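Local coordinates for Pe family protein (PDB 3Q4H), which is a secreted WXG100-family protein of the CFP-10 type that probably works as a helical hairpin paired with an ESAT-6-like partner, at residues Ala7-Leu12 / Ser83-Asp88; Ala21-Met26 / Ile72-Ile77; Ser28-Ala33 / Lys65-Leu70; Ala36-Gln41 / Ala54-Phe59. All coordinates share one frame; numbering follows the deposited sequence.

Contact 1: residues Ala7-Leu12 / Ser83-Asp88; sequences AHIPQL and SYVAQD
Val-85 of helix 79-94 meets Ile-9 and Leu-12 of helix 8-38 in a small, aliphatic surface contact. Helix 79-94 follows the helical hairpin of the WXG100 fold and packs back on the first turns of its first arm, where Ile-9 and Leu-12 sit one turn apart. The helices run in broadly opposite senses, and their closest CA atoms, those of Ile-9 and Val-85, are 7.7 Å apart. The tighter touch is methyl on methyl: Ile-9 CG2 lies 3.8 Å from Val-85 CG1. In both residues the touching branch is the one trans to its own main-chain nitrogen, with chi1 of 173° on the valine, and the two side chains cross at a slant. The other valine methyl, CG2, serves Leu-12, whose CD2 comes to 4.3 Å. Val-85 thus splits its two branches between two neighbours.

Polar interactions play no part across this interface; they face the second copy of the protein instead. Ser-83 OG and Gln-87 NE2, one turn apart on helix 79-94, bond to the two carboxylate oxygens of Asp-71 in that second subunit. Leu-12 also packs on an apolar side chain of the other protein in the assembly.

Together the two segments bury just 117 Å². Across them the helices meet only through branched aliphatic side chains, a short-ranged and weakly directional contact. Packing of Val-85 on Ile-13 and Glu-16, and the contacts to the second subunit, add to what keeps the C-terminal helix in place.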
loop_
_atom_site.group_PDB
_atom_site.type_symbol
_atom_site.label_atom_id
_atom_site.label_comp_id
_atom_site.label_asym_id
_atom_site.label_seq_id
_atom_site.Cartn_x
_atom_site.Cartn_y
_atom_site.Cartn_z
ATOM N N ALA A 7 13.885 10.278 -16.120
ATOM C CA ALA A 7 12.433 10.047 -16.087
ATOM C C ALA A 7 12.128 8.595 -15.714
ATOM O O ALA A 7 10.986 8.252 -15.405
ATOM C CB ALA A 7 11.802 10.392 -17.428
ATOM N N HIS A 8 13.161 7.752 -15.766
ATOM C CA HIS A 8 13.123 6.371 -15.260
ATOM C C HIS A 8 12.881 6.307 -13.736
ATOM O O HIS A 8 12.354 5.315 -13.232
ATOM C CB HIS A 8 14.444 5.672 -15.667
ATOM C CG HIS A 8 14.773 4.426 -14.896
ATOM N ND1 HIS A 8 14.454 3.160 -15.348
ATOM C CD2 HIS A 8 15.450 4.248 -13.735
ATOM C CE1 HIS A 8 14.894 2.261 -14.484
ATOM N NE2 HIS A 8 15.502 2.895 -13.496
ATOM N N ILE A 9 13.252 7.366 -13.014
ATOM C CA ILE A 9 13.161 7.375 -11.545
ATOM C C ILE A 9 11.704 7.419 -11.033
ATOM O O ILE A 9 11.314 6.581 -10.215
ATOM C CB ILE A 9 14.020 8.523 -10.927
ATOM C CG1 ILE A 9 15.516 8.247 -11.119
ATOM C CG2 ILE A 9 13.714 8.702 -9.451
ATOM C CD1 ILE A 9 16.038 7.043 -10.338
ATOM N N PRO A 10 10.898 8.388 -11.512
ATOM C CA PRO A 10 9.476 8.369 -11.195
ATOM C C PRO A 10 8.759 7.060 -11.537
ATOM O O PRO A 10 7.853 6.658 -10.809
ATOM C CB PRO A 10 8.924 9.500 -12.052
ATOM C CG PRO A 10 10.021 10.449 -12.156
ATOM C CD PRO A 10 11.284 9.658 -12.149
ATOM N N GLN A 11 9.147 6.414 -12.633
ATOM C CA GLN A 11 8.551 5.136 -13.006
ATOM C C GLN A 11 8.890 4.062 -11.980
ATOM O O GLN A 11 8.021 3.298 -11.568
ATOM C CB GLN A 11 9.004 4.715 -14.399
ATOM C CG GLN A 11 8.462 5.628 -15.482
ATOM C CD GLN A 11 8.873 5.214 -16.886
ATOM O OE1 GLN A 11 9.182 6.059 -17.730
ATOM N NE2 GLN A 11 8.876 3.910 -17.146
ATOM N N LEU A 12 10.150 4.027 -11.560
ATOM C CA LEU A 12 10.610 3.076 -10.553
ATOM C C LEU A 12 9.884 3.274 -9.229
ATOM O O LEU A 12 9.324 2.324 -8.678
ATOM C CB LEU A 12 12.115 3.223 -10.342
ATOM C CG LEU A 12 12.800 2.253 -9.377
ATOM C CD1 LEU A 12 12.591 0.784 -9.788
ATOM C CD2 LEU A 12 14.297 2.581 -9.265
ATOM N N SER A 83 10.320 4.814 -1.098
ATOM C CA SER A 83 10.631 5.940 -0.227
ATOM C C SER A 83 12.094 6.366 -0.348
ATOM O O SER A 83 12.377 7.554 -0.553
ATOM C CB SER A 83 10.329 5.603 1.226
ATOM O OG SER A 83 10.546 6.744 2.049
ATOM N N TYR A 84 13.010 5.398 -0.229
ATOM C CA TYR A 84 14.453 5.661 -0.327
ATOM C C TYR A 84 14.840 6.291 -1.667
ATOM O O TYR A 84 15.619 7.240 -1.702
ATOM C CB TYR A 84 15.274 4.378 -0.099
ATOM C CG TYR A 84 16.781 4.592 -0.146
ATOM C CD1 TYR A 84 17.524 4.714 1.023
ATOM C CD2 TYR A 84 17.459 4.689 -1.368
ATOM C CE1 TYR A 84 18.912 4.922 0.983
ATOM C CE2 TYR A 84 18.837 4.900 -1.422
ATOM C CZ TYR A 84 19.559 5.014 -0.244
ATOM O OH TYR A 84 20.923 5.220 -0.295
ATOM N N VAL A 85 14.300 5.764 -2.760
ATOM C CA VAL A 85 14.560 6.336 -4.084
ATOM C C VAL A 85 14.032 7.759 -4.195
ATOM O O VAL A 85 14.683 8.616 -4.790
ATOM C CB VAL A 85 13.922 5.511 -5.215
ATOM C CG1 VAL A 85 14.067 6.252 -6.553
ATOM C CG2 VAL A 85 14.543 4.123 -5.281
ATOM N N ALA A 86 12.847 7.995 -3.628
ATOM C CA ALA A 86 12.222 9.323 -3.635
ATOM C C ALA A 86 13.043 10.326 -2.827
ATOM O O ALA A 86 13.351 11.421 -3.305
ATOM C CB ALA A 86 10.804 9.247 -3.079
ATOM N N GLN A 87 13.391 9.942 -1.602
ATOM C CA GLN A 87 14.165 10.813 -0.724
ATOM C C GLN A 87 15.598 11.008 -1.240
ATOM O O GLN A 87 16.120 12.123 -1.187
ATOM C CB GLN A 87 14.135 10.290 0.719
ATOM C CG GLN A 87 12.728 10.337 1.319
ATOM C CD GLN A 87 12.629 9.758 2.722
ATOM O OE1 GLN A 87 13.099 10.360 3.687
ATOM N NE2 GLN A 87 11.980 8.598 2.843
ATOM N N ASP A 88 16.207 9.936 -1.758
ATOM C CA ASP A 88 17.548 9.996 -2.369
ATOM C C ASP A 88 17.568 10.882 -3.611
ATOM O O ASP A 88 18.548 11.592 -3.849
ATOM C CB ASP A 88 18.040 8.594 -2.752
ATOM C CG ASP A 88 19.448 8.601 -3.318
ATOM O OD1 ASP A 88 20.407 8.472 -2.527
ATOM O OD2 ASP A 88 19.600 8.727 -4.557
#

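Contact 2: residues Ala21-Met26 / Ile72-Ile77; sequences AKAALM and IAQLNI
Ala-23 and Gln-74 make the close part of this buried contact between helix 8-38 and helix 47-77. The methyl of Ala-23 points at the opposite helix and lies over the flat face of the Gln-74 amide, almost directly above the nitrogen: CB to NE2 is 3.4 Å, and CB to CD is 3.8 Å. The glutamine gets there by folding. Its chain bends at chi2 (-72°), which brings the amide across to helix 8-38 although CB sets out to one side. Two bonds, OE1 from Asp-79 N and NE2 to Gly-20 O, hold the rotation of the amide; a weak one from NE2 to Asp-79 OD2 of the second subunit adds to them, so a polar group enclosed by protein is well satisfied.

Away from this pair the two segments are looser. Ala-24 N is 4.4 Å from Gln-74 NE2, and Ala-73, whose CB faces helix 8-38, stays 5.9 Å from the CB of Ala-23. Ala-73 packs instead on Phe-19 and on an aromatic side chain of the other protein. Lys-22, partly exposed, leads its amine away from helix 47-77 into salt bridges with acidic side chains of that same chain.

The contact lies near the end of the second arm of the helical hairpin, where Gln-74 ties the first residues of helix 79-94 to helix 8-38, with the partner protein on one flank and the second subunit on another.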
loop_
_atom_site.group_PDB
_atom_site.type_symbol
_atom_site.label_atom_id
_atom_site.label_comp_id
_atom_site.label_asym_id
_atom_site.label_seq_id
_atom_site.Cartn_x
_atom_site.Cartn_y
_atom_site.Cartn_z
ATOM N N ALA A 21 1.759 -1.224 -2.035
ATOM C CA ALA A 21 0.337 -1.201 -1.762
ATOM C C ALA A 21 -0.227 -2.616 -1.745
ATOM O O ALA A 21 -0.922 -2.993 -0.803
ATOM C CB ALA A 21 -0.381 -0.360 -2.788
ATOM N N LYS A 22 0.080 -3.405 -2.775
ATOM C CA LYS A 22 -0.436 -4.778 -2.861
ATOM C C LYS A 22 0.081 -5.640 -1.719
ATOM O O LYS A 22 -0.620 -6.521 -1.241
ATOM C CB LYS A 22 -0.066 -5.437 -4.190
ATOM C CG LYS A 22 -0.694 -4.792 -5.413
ATOM C CD LYS A 22 -0.274 -5.512 -6.682
ATOM C CE LYS A 22 -0.964 -4.962 -7.915
ATOM N NZ LYS A 22 -0.674 -5.837 -9.077
ATOM N N ALA A 23 1.308 -5.391 -1.282
ATOM C CA ALA A 23 1.831 -6.082 -0.122
ATOM C C ALA A 23 0.919 -5.777 1.062
ATOM O O ALA A 23 0.448 -6.689 1.746
ATOM C CB ALA A 23 3.261 -5.667 0.161
ATOM N N ALA A 24 0.628 -4.500 1.282
ATOM C CA ALA A 24 -0.233 -4.122 2.400
ATOM C C ALA A 24 -1.618 -4.733 2.231
ATOM O O ALA A 24 -2.225 -5.154 3.200
ATOM C CB ALA A 24 -0.328 -2.633 2.524
ATOM N N LEU A 25 -2.099 -4.816 0.996
ATOM C CA LEU A 25 -3.434 -5.346 0.740
ATOM C C LEU A 25 -3.528 -6.858 0.973
ATOM O O LEU A 25 -4.582 -7.360 1.383
ATOM C CB LEU A 25 -3.909 -4.959 -0.666
ATOM C CG LEU A 25 -4.284 -3.474 -0.822
ATOM C CD1 LEU A 25 -4.783 -3.164 -2.227
ATOM C CD2 LEU A 25 -5.325 -3.063 0.208
HETATM N N MSE A 26 -2.430 -7.575 0.740
HETATM C CA MSE A 26 -2.341 -8.974 1.152
HETATM C C MSE A 26 -2.481 -9.100 2.681
HETATM O O MSE A 26 -3.344 -9.824 3.163
HETATM C CB MSE A 26 -1.027 -9.594 0.688
HETATM C CG MSE A 26 -0.801 -11.040 1.143
HETATM SE SE MSE A 26 -2.101 -12.359 0.462
HETATM C CE MSE A 26 -1.606 -12.335 -1.406
ATOM N N ILE A 72 10.434 -8.399 3.682
ATOM C CA ILE A 72 11.643 -8.428 2.872
ATOM C C ILE A 72 11.359 -7.788 1.511
ATOM O O ILE A 72 12.135 -6.970 1.032
ATOM C CB ILE A 72 12.191 -9.874 2.719
ATOM C CG1 ILE A 72 12.577 -10.434 4.091
ATOM C CG2 ILE A 72 13.394 -9.913 1.786
ATOM C CD1 ILE A 72 12.592 -11.957 4.154
ATOM N N ALA A 73 10.238 -8.138 0.894
ATOM C CA ALA A 73 9.893 -7.551 -0.391
ATOM C C ALA A 73 9.865 -6.025 -0.294
ATOM O O ALA A 73 10.397 -5.336 -1.164
ATOM C CB ALA A 73 8.557 -8.071 -0.864
ATOM N N GLN A 74 9.253 -5.513 0.776
ATOM C CA GLN A 74 9.079 -4.078 0.962
ATOM C C GLN A 74 10.403 -3.329 0.940
ATOM O O GLN A 74 10.526 -2.294 0.275
ATOM C CB GLN A 74 8.339 -3.778 2.270
ATOM C CG GLN A 74 6.854 -4.198 2.300
ATOM C CD GLN A 74 5.951 -3.326 1.433
ATOM O OE1 GLN A 74 6.345 -2.878 0.370
ATOM N NE2 GLN A 74 4.728 -3.097 1.891
ATOM N N LEU A 75 11.390 -3.842 1.668
ATOM C CA LEU A 75 12.702 -3.197 1.727
ATOM C C LEU A 75 13.446 -3.210 0.375
ATOM O O LEU A 75 14.200 -2.285 0.068
ATOM C CB LEU A 75 13.569 -3.844 2.811
ATOM C CG LEU A 75 13.125 -3.631 4.266
ATOM C CD1 LEU A 75 13.888 -4.585 5.223
ATOM C CD2 LEU A 75 13.295 -2.168 4.705
ATOM N N ASN A 76 13.213 -4.245 -0.428
ATOM C CA ASN A 76 13.903 -4.422 -1.704
ATOM C C ASN A 76 13.224 -3.763 -2.900
ATOM O O ASN A 76 13.898 -3.153 -3.725
ATOM C CB ASN A 76 14.089 -5.915 -1.992
ATOM C CG ASN A 76 15.298 -6.494 -1.292
ATOM O OD1 ASN A 76 16.410 -5.987 -1.445
ATOM N ND2 ASN A 76 15.095 -7.557 -0.527
ATOM N N ILE A 77 11.903 -3.907 -3.009
ATOM C CA ILE A 77 11.166 -3.447 -4.198
ATOM C C ILE A 77 9.793 -2.843 -3.879
ATOM O O ILE A 77 8.942 -2.744 -4.754
ATOM C CB ILE A 77 10.965 -4.605 -5.229
ATOM C CG1 ILE A 77 10.181 -5.758 -4.597
ATOM C CG2 ILE A 77 12.295 -5.116 -5.752
ATOM C CD1 ILE A 77 9.685 -6.787 -5.595
#

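Contact 3: residues Ser28-Ala33 / Lys65-Leu70; sequences STIAQA and KVNALL
Ile-30 faces Val-66 and Asn-67 where the two long arms of the helical hairpin, the fold of the WXG100 family, run antiparallel. Both segments are regular helix, and their backbones stand well apart: the nearest CA atoms, of Ile-30 and Asn-67, are 9.5 Å from each other. Side chains must bridge that distance, and Ile-30 does most of the work, contributing 50 of the 94 Å² buried between the segments.

The isoleucine is fully stretched beyond its branch point, with CD1 trans across chi2 (173°), and this carries the terminal methyl to the opposite helix. CD1 meets Val-66 CG1 at 3.9 Å, the two side chains crossing rather than lying alongside. The same methyl comes within 4.4 Å of Asn-67 ND2, a looser approach without any bond. Ile-30 is further covered by Phe-59 and Ser-63, which precede this part of helix 47-77.

The outer faces of the pair are occupied by other chains. Aromatic side chains of the other protein hydrogen bond to the carbonyl oxygens of Ala-33 and Leu-69, and Val-66 packs on an aromatic side chain of that protein, as expected for a hairpin that associates with a partner. Ser-28 OG, on a different face, bonds to Asn-18 OD1 of the second subunit.

The buried amide of Asn-67 is satisfied at both ends: ND2 donates to Ser-63 O one turn back, and OD1 accepts from Arg-27 NH1.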
loop_
_atom_site.group_PDB
_atom_site.type_symbol
_atom_site.label_atom_id
_atom_site.label_comp_id
_atom_site.label_asym_id
_atom_site.label_seq_id
_atom_site.Cartn_x
_atom_site.Cartn_y
_atom_site.Cartn_z
ATOM N N SER A 28 -3.871 -7.232 4.621
ATOM C CA SER A 28 -5.264 -6.881 4.902
ATOM C C SER A 28 -6.219 -8.040 4.601
ATOM O O SER A 28 -7.122 -8.327 5.379
ATOM C CB SER A 28 -5.663 -5.650 4.082
ATOM O OG SER A 28 -6.948 -5.183 4.457
ATOM N N THR A 29 -6.012 -8.689 3.458
ATOM C CA THR A 29 -6.790 -9.859 3.070
ATOM C C THR A 29 -6.620 -11.015 4.040
ATOM O O THR A 29 -7.602 -11.659 4.391
ATOM C CB THR A 29 -6.376 -10.330 1.694
ATOM O OG1 THR A 29 -6.593 -9.261 0.766
ATOM C CG2 THR A 29 -7.175 -11.564 1.268
ATOM N N ILE A 30 -5.381 -11.278 4.460
ATOM C CA ILE A 30 -5.102 -12.287 5.471
ATOM C C ILE A 30 -5.885 -12.002 6.758
ATOM O O ILE A 30 -6.451 -12.918 7.351
ATOM C CB ILE A 30 -3.582 -12.365 5.807
ATOM C CG1 ILE A 30 -2.811 -13.000 4.651
ATOM C CG2 ILE A 30 -3.325 -13.195 7.068
ATOM C CD1 ILE A 30 -1.319 -12.968 4.821
ATOM N N ALA A 31 -5.908 -10.730 7.170
ATOM C CA ALA A 31 -6.589 -10.293 8.398
ATOM C C ALA A 31 -8.110 -10.427 8.307
ATOM O O ALA A 31 -8.764 -10.879 9.252
ATOM C CB ALA A 31 -6.209 -8.875 8.722
ATOM N N GLN A 32 -8.672 -10.041 7.166
ATOM C CA GLN A 32 -10.103 -10.239 6.923
ATOM C C GLN A 32 -10.484 -11.720 6.824
ATOM O O GLN A 32 -11.586 -12.103 7.186
ATOM C CB GLN A 32 -10.540 -9.510 5.647
ATOM C CG GLN A 32 -10.476 -7.997 5.752
ATOM C CD GLN A 32 -11.134 -7.312 4.569
ATOM O OE1 GLN A 32 -10.478 -6.597 3.800
ATOM N NE2 GLN A 32 -12.437 -7.533 4.408
ATOM N N ALA A 33 -9.579 -12.548 6.319
ATOM C CA ALA A 33 -9.839 -13.981 6.233
ATOM C C ALA A 33 -9.855 -14.594 7.628
ATOM O O ALA A 33 -10.620 -15.516 7.901
ATOM C CB ALA A 33 -8.805 -14.659 5.359
ATOM N N LYS A 65 4.833 -16.019 8.614
ATOM C CA LYS A 65 5.935 -16.216 7.675
ATOM C C LYS A 65 5.735 -15.361 6.417
ATOM O O LYS A 65 6.689 -14.760 5.908
ATOM C CB LYS A 65 6.086 -17.700 7.314
ATOM N N VAL A 66 4.496 -15.300 5.932
ATOM C CA VAL A 66 4.158 -14.496 4.762
ATOM C C VAL A 66 4.323 -13.010 5.054
ATOM O O VAL A 66 4.777 -12.241 4.202
ATOM C CB VAL A 66 2.724 -14.769 4.287
ATOM C CG1 VAL A 66 2.248 -13.684 3.351
ATOM C CG2 VAL A 66 2.650 -16.126 3.612
ATOM N N ASN A 67 3.957 -12.602 6.259
ATOM C CA ASN A 67 4.229 -11.240 6.686
ATOM C C ASN A 67 5.726 -10.985 6.751
ATOM O O ASN A 67 6.190 -9.948 6.285
ATOM C CB ASN A 67 3.538 -10.925 8.014
ATOM C CG ASN A 67 2.112 -10.471 7.813
ATOM O OD1 ASN A 67 1.875 -9.340 7.396
ATOM N ND2 ASN A 67 1.157 -11.351 8.075
ATOM N N ALA A 68 6.483 -11.934 7.295
ATOM C CA ALA A 68 7.937 -11.808 7.342
ATOM C C ALA A 68 8.502 -11.709 5.925
ATOM O O ALA A 68 9.448 -10.955 5.679
ATOM C CB ALA A 68 8.566 -12.977 8.097
ATOM N N LEU A 69 7.908 -12.448 4.991
ATOM C CA LEU A 69 8.373 -12.427 3.603
ATOM C C LEU A 69 8.038 -11.108 2.890
ATOM O O LEU A 69 8.851 -10.588 2.117
ATOM C CB LEU A 69 7.831 -13.635 2.823
ATOM C CG LEU A 69 8.638 -14.939 2.968
ATOM C CD1 LEU A 69 7.886 -16.122 2.373
ATOM C CD2 LEU A 69 9.986 -14.802 2.319
ATOM N N LEU A 70 6.843 -10.583 3.140
ATOM C CA LEU A 70 6.458 -9.284 2.600
ATOM C C LEU A 70 7.376 -8.192 3.156
ATOM O O LEU A 70 7.763 -7.273 2.430
ATOM C CB LEU A 70 5.001 -8.962 2.925
ATOM C CG LEU A 70 3.925 -9.809 2.231
ATOM C CD1 LEU A 70 2.518 -9.521 2.810
ATOM C CD2 LEU A 70 3.945 -9.579 0.723
#

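Contact 4: residues Ala36-Gln41 / Ala54-Phe59; sequences AAMSSQ and AAHARF
His-56 reaches from helix 47-77 to Ala-37 and Met-38 on the last turn of helix 8-38, and its imidazole makes the whole contact. The nearest CA atoms are those of Ala-37 and His-56, 7.8 Å apart. From CB, which already points at the opposite helix but is too far back to touch it, the chain continues trans to its main-chain nitrogen (chi1 -169°), sending the ring straight outward. CG is still 5.4 Å from Ala-37 CB. Contact begins with CD2, which comes to 4.3 Å from that methyl. Next round the ring, NE2 meets Met-38 CG, also at 4.3 Å, and CE1 is at 4.4 Å from the same CG. The opposing groups approach obliquely. Met-38, a selenomethionine, also packs on Asp-6 of the second subunit.

NE2 has a polar partner as well: a weak hydrogen bond to Glu-34 OE2, one turn before Met-38. Phe-59, one turn on from His-56, packs on Ile-30 and Glu-34, and its ring meets an aromatic side chain of the other protein. This is the closed end of the hairpin, close to the loop where WXG100 proteins usually carry their signature motif; here Gln-41 NE2 bonds to Ser-49 OG across that turn.

The ring thus combines loose contacts of CD2, NE2 and CE1 with apolar carbons and, at NE2, a weak hydrogen bond to Glu-34 OE2, whose nearby carboxylate would probably stabilise a protonated imidazole.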
loop_
_atom_site.group_PDB
_atom_site.type_symbol
_atom_site.label_atom_id
_atom_site.label_comp_id
_atom_site.label_asym_id
_atom_site.label_seq_id
_atom_site.Cartn_x
_atom_site.Cartn_y
_atom_site.Cartn_z
ATOM N N ALA A 36 -13.187 -13.826 9.457
ATOM C CA ALA A 36 -14.198 -14.737 8.942
ATOM C C ALA A 36 -14.008 -16.157 9.479
ATOM O O ALA A 36 -14.980 -16.872 9.667
ATOM C CB ALA A 36 -14.176 -14.737 7.429
ATOM N N ALA A 37 -12.763 -16.554 9.723
ATOM C CA ALA A 37 -12.453 -17.855 10.319
ATOM C C ALA A 37 -12.849 -17.944 11.804
ATOM O O ALA A 37 -13.511 -18.898 12.215
ATOM C CB ALA A 37 -10.976 -18.152 10.155
HETATM N N MSE A 38 -12.435 -16.959 12.599
HETATM C CA MSE A 38 -12.804 -16.889 14.022
HETATM C C MSE A 38 -14.325 -16.954 14.219
HETATM O O MSE A 38 -14.814 -17.679 15.089
HETATM C CB MSE A 38 -12.278 -15.601 14.673
HETATM C CG MSE A 38 -10.795 -15.594 15.033
HETATM SE SE MSE A 38 -10.213 -13.829 15.725
HETATM C CE MSE A 38 -10.918 -13.982 17.552
ATOM N N SER A 39 -15.070 -16.206 13.407
ATOM C CA SER A 39 -16.525 -16.153 13.546
ATOM C C SER A 39 -17.251 -17.418 13.066
ATOM O O SER A 39 -18.476 -17.471 13.116
ATOM C CB SER A 39 -17.084 -14.929 12.818
ATOM O OG SER A 39 -16.854 -15.025 11.429
ATOM N N SER A 40 -16.508 -18.426 12.607
ATOM C CA SER A 40 -17.107 -19.693 12.179
ATOM C C SER A 40 -16.537 -20.930 12.897
ATOM O O SER A 40 -16.752 -22.061 12.449
ATOM C CB SER A 40 -16.978 -19.853 10.657
ATOM O OG SER A 40 -15.773 -20.501 10.307
ATOM N N GLN A 41 -15.816 -20.726 14.001
ATOM C CA GLN A 41 -15.405 -21.846 14.856
ATOM C C GLN A 41 -16.587 -22.289 15.692
ATOM O O GLN A 41 -16.950 -23.464 15.676
ATOM C CB GLN A 41 -14.224 -21.477 15.771
ATOM C CG GLN A 41 -14.193 -22.176 17.175
ATOM C CD GLN A 41 -14.089 -23.715 17.146
ATOM O OE1 GLN A 41 -14.438 -24.373 16.162
ATOM N NE2 GLN A 41 -13.611 -24.286 18.248
ATOM N N ALA A 54 -6.658 -26.810 14.777
ATOM C CA ALA A 54 -5.353 -27.195 14.229
ATOM C C ALA A 54 -5.085 -26.473 12.916
ATOM O O ALA A 54 -3.990 -25.957 12.696
ATOM C CB ALA A 54 -5.274 -28.695 14.024
ATOM N N ALA A 55 -6.099 -26.444 12.055
ATOM C CA ALA A 55 -6.049 -25.715 10.792
ATOM C C ALA A 55 -5.917 -24.217 11.014
ATOM O O ALA A 55 -5.346 -23.511 10.184
ATOM C CB ALA A 55 -7.299 -25.991 9.979
ATOM N N HIS A 56 -6.461 -23.725 12.120
ATOM C CA HIS A 56 -6.357 -22.312 12.435
ATOM C C HIS A 56 -4.948 -21.955 12.907
ATOM O O HIS A 56 -4.347 -21.019 12.391
ATOM C CB HIS A 56 -7.403 -21.915 13.474
ATOM C CG HIS A 56 -7.535 -20.437 13.649
ATOM N ND1 HIS A 56 -7.360 -19.814 14.867
ATOM C CD2 HIS A 56 -7.794 -19.452 12.755
ATOM C CE1 HIS A 56 -7.507 -18.509 14.715
ATOM N NE2 HIS A 56 -7.775 -18.264 13.445
ATOM N N ALA A 57 -4.424 -22.713 13.870
ATOM C CA ALA A 57 -3.068 -22.486 14.411
ATOM C C ALA A 57 -1.991 -22.533 13.325
ATOM O O ALA A 57 -0.988 -21.829 13.396
ATOM C CB ALA A 57 -2.757 -23.504 15.495
ATOM N N ARG A 58 -2.216 -23.386 12.334
ATOM C CA ARG A 58 -1.361 -23.490 11.166
ATOM C C ARG A 58 -1.464 -22.225 10.301
ATOM O O ARG A 58 -0.451 -21.657 9.872
ATOM C CB ARG A 58 -1.778 -24.726 10.365
ATOM C CG ARG A 58 -1.118 -24.890 9.019
ATOM C CD ARG A 58 0.380 -24.923 9.151
ATOM N NE ARG A 58 1.013 -25.190 7.870
ATOM C CZ ARG A 58 2.324 -25.168 7.656
ATOM N NH1 ARG A 58 3.173 -24.885 8.643
ATOM N NH2 ARG A 58 2.787 -25.423 6.438
ATOM N N PHE A 59 -2.692 -21.790 10.048
ATOM C CA PHE A 59 -2.916 -20.598 9.254
ATOM C C PHE A 59 -2.289 -19.365 9.910
ATOM O O PHE A 59 -1.635 -18.559 9.240
ATOM C CB PHE A 59 -4.407 -20.388 9.056
ATOM C CG PHE A 59 -4.745 -19.122 8.337
ATOM C CD1 PHE A 59 -4.633 -19.043 6.959
ATOM C CD2 PHE A 59 -5.190 -18.010 9.035
ATOM C CE1 PHE A 59 -4.950 -17.882 6.293
ATOM C CE2 PHE A 59 -5.509 -16.848 8.372
ATOM C CZ PHE A 59 -5.385 -16.781 6.999
#

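Contacts 2, 3 and 4 join the same two helices, 8-38 and 47-77, and follow one another along the hairpin; contact 1 instead brings helix 79-94 against the start of helix 8-38, so contacts 1 and 4 lie 41 Å apart between centres, on opposite sides of the chain's centre. The middle pair is the core: contacts 2 and 3 are buried and touch each other through Leu-70, with Ala-23 O 3.7 Å from Leu-70 CD1. Contact 4, partly buried, adjoins contact 3 through Ile-30 and Phe-59 and rests on one histidine ring. Chemistry does not simply follow depth: surface contact 1 is purely aliphatic, whereas the buried contacts include amide side chains held by polar partners.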